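Local coordinates for polysaccharide biosynthesis protein CapD (Bacillus thuringiensis HD-771, PDB 6BWC) that probably acts on UDP-N-acetylglucosamine as an NADP-dependent short-chain dehydrogenase-family enzyme in the CMP-pseudaminic acid pathway, which serves flagellin glycosylation, at residues Asp54-Arg57 against Asn58-Tyr61; Ser41-Asn44 against Gln45-Gln49. The protein carries 2 engineered substitutions. One frame throughout, in Å; residues are numbered along the deposited sequence.

Interaction 1: residues Asp54-Arg57 against Asn58-Tyr61; sequences DKNR and NIRY
The ring of Tyr61 meets the carboxamide of Asn56 edge on: Asn56 CG lies in the ring plane, at the hydroxyl end, and the amide stands nearly upright to the ring, with the two planes 74° apart. Tyr61 OH donates a hydrogen bond to Asn56 OD1, although the modelled length of 2.4 Å is doubtful at this resolution. With CG anti to the carbonyl carbon (chi1 -83°), Asn56 brings the same OD1 alongside the Ile59 side chain, whose nearest atom is CD1 at 3.3 Å. Further along, the guanidinium of Arg60 has Arg57 O at its edge near the plane, too close to be trusted in detail and at a poor angle for a bond. What holds it more clearly is Arg60 NE, which donates to Ile59 O at 2.9 Å, the donor well above the carbonyl plane; bends at chi2 and chi3 fold the chain back to make this possible. Asn58 OD1 comes no nearer than 3.4 Å to Lys55 O, acceptor beside acceptor, while Asn58 ND2 makes a weak hydrogen bond to Pro32 O. Backbone bonds from Asn58 and Arg60 to Val35 place the start of strand 59-63 beside strand 34-39. Residues 54-58 belong to the loop that joins helix 42-51 to strand 59-63, the edge strand of this chain's large sheet, in a Rossmann-type beta-alpha-beta unit.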
loop_
_atom_site.group_PDB
_atom_site.type_symbol
_atom_site.label_atom_id
_atom_site.label_comp_id
_atom_site.label_asym_id
_atom_site.label_seq_id
_atom_site.Cartn_x
_atom_site.Cartn_y
_atom_site.Cartn_z
ATOM N N ASP C 54 -0.861 8.927 -40.390
ATOM C CA ASP C 54 -1.974 8.277 -41.112
ATOM C C ASP C 54 -2.168 6.758 -40.837
ATOM O O ASP C 54 -3.237 6.210 -41.114
ATOM C CB ASP C 54 -1.813 8.558 -42.606
ATOM C CG ASP C 54 -1.993 10.045 -42.943
ATOM O OD1 ASP C 54 -1.438 10.937 -42.244
ATOM O OD2 ASP C 54 -2.709 10.319 -43.921
ATOM N N LYS C 55 -1.156 6.105 -40.269
ATOM C CA LYS C 55 -1.262 4.706 -39.836
ATOM C C LYS C 55 -2.009 4.533 -38.478
ATOM O O LYS C 55 -2.510 3.433 -38.170
ATOM C CB LYS C 55 0.143 4.068 -39.771
ATOM C CG LYS C 55 0.941 4.150 -41.079
ATOM C CD LYS C 55 2.016 5.246 -41.106
ATOM C CE LYS C 55 2.038 5.979 -42.445
ATOM N NZ LYS C 55 3.247 6.828 -42.640
ATOM N N ASN C 56 -2.057 5.605 -37.669
ATOM C CA ASN C 56 -2.796 5.611 -36.390
ATOM C C ASN C 56 -4.284 5.503 -36.594
ATOM O O ASN C 56 -4.939 6.472 -37.001
ATOM C CB ASN C 56 -2.583 6.906 -35.593
ATOM C CG ASN C 56 -1.319 6.910 -34.781
ATOM O OD1 ASN C 56 -0.710 5.877 -34.532
ATOM N ND2 ASN C 56 -0.920 8.094 -34.354
ATOM N N ARG C 57 -4.814 4.334 -36.278
ATOM C CA ARG C 57 -6.260 4.103 -36.290
ATOM C C ARG C 57 -6.567 2.763 -35.658
ATOM O O ARG C 57 -7.571 2.640 -34.977
ATOM C CB ARG C 57 -6.866 4.198 -37.703
ATOM C CG ARG C 57 -6.116 3.408 -38.763
ATOM C CD ARG C 57 -6.689 3.603 -40.164
ATOM N NE ARG C 57 -6.421 2.422 -40.996
ATOM C CZ ARG C 57 -5.233 2.084 -41.514
ATOM N NH1 ARG C 57 -4.142 2.832 -41.328
ATOM N NH2 ARG C 57 -5.133 0.973 -42.238
ATOM N N ASN C 58 -5.710 1.769 -35.908
ATOM C CA ASN C 58 -5.651 0.542 -35.097
ATOM C C ASN C 58 -4.566 0.575 -33.983
ATOM O O ASN C 58 -4.157 -0.472 -33.487
ATOM C CB ASN C 58 -5.544 -0.711 -36.011
ATOM C CG ASN C 58 -4.316 -0.699 -36.943
ATOM O OD1 ASN C 58 -3.745 0.359 -37.271
ATOM N ND2 ASN C 58 -3.913 -1.892 -37.381
ATOM N N ILE C 59 -4.143 1.781 -33.573
ATOM C CA ILE C 59 -3.143 1.993 -32.520
ATOM C C ILE C 59 -3.753 2.807 -31.401
ATOM O O ILE C 59 -4.459 3.761 -31.663
ATOM C CB ILE C 59 -1.935 2.786 -33.034
ATOM C CG1 ILE C 59 -1.348 2.091 -34.267
ATOM C CG2 ILE C 59 -0.879 2.934 -31.942
ATOM C CD1 ILE C 59 -0.069 2.702 -34.807
ATOM N N ARG C 60 -3.473 2.447 -30.156
ATOM C CA ARG C 60 -3.901 3.238 -28.996
ATOM C C ARG C 60 -2.689 3.629 -28.157
ATOM O O ARG C 60 -1.719 2.896 -28.111
ATOM C CB ARG C 60 -4.897 2.449 -28.150
ATOM C CG ARG C 60 -6.220 2.070 -28.837
ATOM C CD ARG C 60 -7.121 3.263 -29.139
ATOM N NE ARG C 60 -7.169 3.497 -30.577
ATOM C CZ ARG C 60 -8.139 3.109 -31.407
ATOM N NH1 ARG C 60 -9.237 2.493 -30.971
ATOM N NH2 ARG C 60 -8.020 3.356 -32.708
ATOM N N TYR C 61 -2.731 4.788 -27.505
ATOM C CA TYR C 61 -1.571 5.287 -26.752
ATOM C C TYR C 61 -1.857 5.441 -25.235
ATOM O O TYR C 61 -2.329 6.482 -24.777
ATOM C CB TYR C 61 -1.077 6.592 -27.390
ATOM C CG TYR C 61 -0.565 6.412 -28.804
ATOM C CD1 TYR C 61 0.753 6.091 -29.044
ATOM C CD2 TYR C 61 -1.410 6.563 -29.901
ATOM C CE1 TYR C 61 1.214 5.908 -30.326
ATOM C CE2 TYR C 61 -0.956 6.388 -31.198
ATOM C CZ TYR C 61 0.360 6.059 -31.405
ATOM O OH TYR C 61 0.842 5.872 -32.678
#

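Interaction 2: residues Ser41-Asn44 against Gln45-Gln49; sequences SEYN and QFLLQ. With NAP (NADP nicotinamide-adenine-dinucleotide phosphate), chain N.
Tyr43 and Leu47, one helical turn apart, are brought together by their first torsions: Tyr43 has CG opposite its backbone N (chi1 169°), whereas Leu47 has CG beside the backbone N and opposite the carbonyl carbon. The leucine thereby reaches over one face of the phenol, with CG above the rim of the ring and CD1 in an off-centre CH-pi contact 4.2 Å from the ring centroid. CD1 comes nearest to Tyr43 CZ, at 3.8 Å.

Along the backbone, four successive i to i+4 hydrogen bonds build the first turns of the helix. Gln45 N donates to Ser41 O at 3.2 Å and Phe46 N to Glu42 O at 2.7 Å. Leu47 N to Tyr43 O and Leu48 N to Asn44 O follow. Ser41 sits at the N-cap position without a side-chain capping bond, and its backbone N donates to O1X of the 2'-phosphate of NAP at 3.2 Å. Asn44 ND2 stands 3.5 Å from the same O1X, on the side of the helix that faces the phosphate, and the amino-terminal end of the helix would probably help to steady that charge.

Other faces of the helix meet the second subunit. Glu42 OE1 accepts a hydrogen bond from Lys89 N of the second subunit and OE2 a weak one from His90 N of the same subunit, and the ring of Phe46 meets that of His90 of the second subunit. Leu48 packs inward on Val37 and Leu24.

A helix start that receives the 2'-phosphate of NADP just after the second strand is characteristic of the cofactor site of NADP-dependent Rossmann folds of the short-chain dehydrogenase family.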
loop_
_atom_site.group_PDB
_atom_site.type_symbol
_atom_site.label_atom_id
_atom_site.label_comp_id
_atom_site.label_asym_id
_atom_site.label_seq_id
_atom_site.Cartn_x
_atom_site.Cartn_y
_atom_site.Cartn_z
ATOM N N SER C 41 6.174 8.005 -20.649
ATOM C CA SER C 41 6.526 9.360 -21.055
ATOM C C SER C 41 5.619 9.897 -22.185
ATOM O O SER C 41 5.648 9.379 -23.308
ATOM C CB SER C 41 7.999 9.375 -21.468
ATOM O OG SER C 41 8.566 10.654 -21.316
ATOM N N GLU C 42 4.821 10.917 -21.871
ATOM C CA GLU C 42 3.972 11.582 -22.858
ATOM C C GLU C 42 4.716 12.183 -24.047
ATOM O O GLU C 42 4.214 12.151 -25.164
ATOM C CB GLU C 42 3.122 12.677 -22.204
ATOM C CG GLU C 42 3.921 13.856 -21.671
ATOM C CD GLU C 42 3.101 14.889 -20.915
ATOM O OE1 GLU C 42 3.714 15.921 -20.550
ATOM O OE2 GLU C 42 1.880 14.704 -20.685
ATOM N N TYR C 43 5.898 12.737 -23.823
ATOM C CA TYR C 43 6.662 13.337 -24.930
ATOM C C TYR C 43 7.103 12.293 -25.968
ATOM O O TYR C 43 7.119 12.586 -27.167
ATOM C CB TYR C 43 7.859 14.121 -24.383
ATOM C CG TYR C 43 8.878 14.563 -25.417
ATOM C CD1 TYR C 43 8.628 15.625 -26.298
ATOM C CD2 TYR C 43 10.101 13.912 -25.508
ATOM C CE1 TYR C 43 9.582 16.016 -27.236
ATOM C CE2 TYR C 43 11.065 14.297 -26.428
ATOM C CZ TYR C 43 10.816 15.337 -27.291
ATOM O OH TYR C 43 11.821 15.637 -28.173
ATOM N N ASN C 44 7.462 11.089 -25.505
ATOM C CA ASN C 44 7.821 9.968 -26.400
ATOM C C ASN C 44 6.652 9.423 -27.158
ATOM O O ASN C 44 6.786 9.087 -28.330
ATOM C CB ASN C 44 8.436 8.803 -25.631
ATOM C CG ASN C 44 9.917 8.959 -25.435
ATOM O OD1 ASN C 44 10.486 10.005 -25.733
ATOM N ND2 ASN C 44 10.554 7.914 -24.927
ATOM N N GLN C 45 5.528 9.296 -26.456
ATOM C CA GLN C 45 4.272 8.940 -27.079
ATOM C C GLN C 45 3.848 10.015 -28.073
ATOM O O GLN C 45 3.398 9.686 -29.161
ATOM C CB GLN C 45 3.176 8.690 -26.030
ATOM C CG GLN C 45 3.286 7.313 -25.369
ATOM C CD GLN C 45 2.051 6.910 -24.583
ATOM O OE1 GLN C 45 0.974 7.483 -24.748
ATOM N NE2 GLN C 45 2.210 5.927 -23.712
ATOM N N PHE C 46 4.025 11.287 -27.711
ATOM C CA PHE C 46 3.727 12.417 -28.605
ATOM C C PHE C 46 4.529 12.341 -29.905
ATOM O O PHE C 46 3.966 12.510 -30.973
ATOM C CB PHE C 46 3.958 13.759 -27.883
ATOM C CG PHE C 46 3.791 14.981 -28.766
ATOM C CD1 PHE C 46 2.530 15.365 -29.220
ATOM C CD2 PHE C 46 4.901 15.752 -29.133
ATOM C CE1 PHE C 46 2.377 16.486 -30.027
ATOM C CE2 PHE C 46 4.754 16.868 -29.943
ATOM C CZ PHE C 46 3.489 17.236 -30.386
ATOM N N LEU C 47 5.828 12.068 -29.823
ATOM C CA LEU C 47 6.634 11.900 -31.034
ATOM C C LEU C 47 6.121 10.760 -31.919
ATOM O O LEU C 47 5.891 10.973 -33.105
ATOM C CB LEU C 47 8.098 11.668 -30.683
ATOM C CG LEU C 47 8.841 12.883 -30.122
ATOM C CD1 LEU C 47 10.250 12.459 -29.720
ATOM C CD2 LEU C 47 8.886 14.046 -31.115
ATOM N N LEU C 48 5.923 9.582 -31.318
ATOM C CA LEU C 48 5.392 8.387 -31.992
ATOM C C LEU C 48 4.055 8.668 -32.624
ATOM O O LEU C 48 3.879 8.446 -33.814
ATOM C CB LEU C 48 5.249 7.215 -31.009
ATOM C CG LEU C 48 4.769 5.826 -31.496
ATOM C CD1 LEU C 48 5.628 5.273 -32.619
ATOM C CD2 LEU C 48 4.763 4.838 -30.329
ATOM N N GLN C 49 3.121 9.163 -31.827
ATOM C CA GLN C 49 1.838 9.665 -32.337
ATOM C C GLN C 49 2.018 10.446 -33.669
ATOM O O GLN C 49 1.406 10.142 -34.690
ATOM C CB GLN C 49 1.188 10.586 -31.284
ATOM C CG GLN C 49 -0.330 10.512 -31.176
ATOM C CD GLN C 49 -0.822 10.601 -29.732
ATOM O OE1 GLN C 49 -1.512 11.540 -29.356
ATOM N NE2 GLN C 49 -0.456 9.617 -28.917
HETATM P PA NAP N . 14.421 1.437 -24.596
HETATM O O1A NAP N . 14.612 2.101 -25.931
HETATM O O2A NAP N . 14.935 2.175 -23.408
HETATM O O5B NAP N . 12.885 1.077 -24.378
HETATM C C5B NAP N . 12.341 1.060 -23.056
HETATM C C4B NAP N . 10.821 1.161 -23.133
HETATM O O4B NAP N . 10.189 0.952 -21.872
HETATM C C3B NAP N . 10.417 2.551 -23.544
HETATM O O3B NAP N . 9.213 2.371 -24.284
HETATM C C2B NAP N . 10.206 3.251 -22.226
HETATM O O2B NAP N . 9.424 4.405 -22.452
HETATM C C1B NAP N . 9.544 2.144 -21.405
HETATM N N9A NAP N . 9.631 2.148 -19.905
HETATM C C8A NAP N . 10.704 2.323 -19.079
HETATM N N7A NAP N . 10.359 2.218 -17.751
HETATM C C5A NAP N . 9.040 1.962 -17.719
HETATM C C6A NAP N . 7.994 1.739 -16.689
HETATM N N6A NAP N . 8.274 1.759 -15.378
HETATM N N1A NAP N . 6.734 1.503 -17.089
HETATM C C2A NAP N . 6.385 1.472 -18.387
HETATM N N3A NAP N . 7.267 1.672 -19.379
HETATM C C4A NAP N . 8.577 1.914 -19.125
HETATM O O3 NAP N . 15.025 -0.060 -24.564
HETATM P PN NAP N . 15.207 -1.091 -25.801
HETATM O O1N NAP N . 14.036 -1.027 -26.772
HETATM O O2N NAP N . 16.617 -0.992 -26.297
HETATM O O5D NAP N . 15.198 -2.487 -25.041
HETATM C C5D NAP N . 13.967 -3.121 -24.795
HETATM C C4D NAP N . 14.183 -4.368 -23.944
HETATM O O4D NAP N . 15.259 -5.116 -24.525
HETATM C C3D NAP N . 14.531 -4.178 -22.456
HETATM O O3D NAP N . 13.704 -5.052 -21.683
HETATM C C2D NAP N . 15.981 -4.578 -22.329
HETATM O O2D NAP N . 16.275 -5.203 -21.075
HETATM C C1D NAP N . 16.144 -5.560 -23.490
HETATM N N1N NAP N . 17.507 -5.668 -24.024
HETATM C C2N NAP N . 17.982 -4.655 -24.767
HETATM C C3N NAP N . 19.248 -4.649 -25.324
HETATM C C7N NAP N . 19.781 -3.508 -26.119
HETATM O O7N NAP N . 20.977 -3.519 -26.416
HETATM N N7N NAP N . 19.008 -2.481 -26.481
HETATM C C4N NAP N . 20.118 -5.837 -25.133
HETATM C C5N NAP N . 19.506 -6.878 -24.300
HETATM C C6N NAP N . 18.221 -6.771 -23.797
HETATM P P2B NAP N . 9.338 5.593 -21.366
HETATM O O1X NAP N . 8.668 6.653 -22.219
HETATM O O2X NAP N . 8.402 5.100 -20.282
HETATM O O3X NAP N . 10.782 5.884 -20.894
#

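Overall arrangement
Interaction 2 comes first along the chain and interaction 1 follows, both within the beta-alpha-beta unit of strand 34-39, helix 42-51 and strand 59-63, at one edge of the large sheet. Their centres are about 13 Å apart, yet they touch: Tyr61 of the strand packs on Gln45, Leu48 and Gln49 of the helix, with Tyr61 CE1 3.7 Å from Leu48 CD2, and Asn56 lies against Gln49. Residues 41-49 thus face the cofactor phosphate and the second subunit, while 54-61 lead from the other end of the helix into strand 59-63, so the helix spans from the NADP phosphate to the loop before this edge strand.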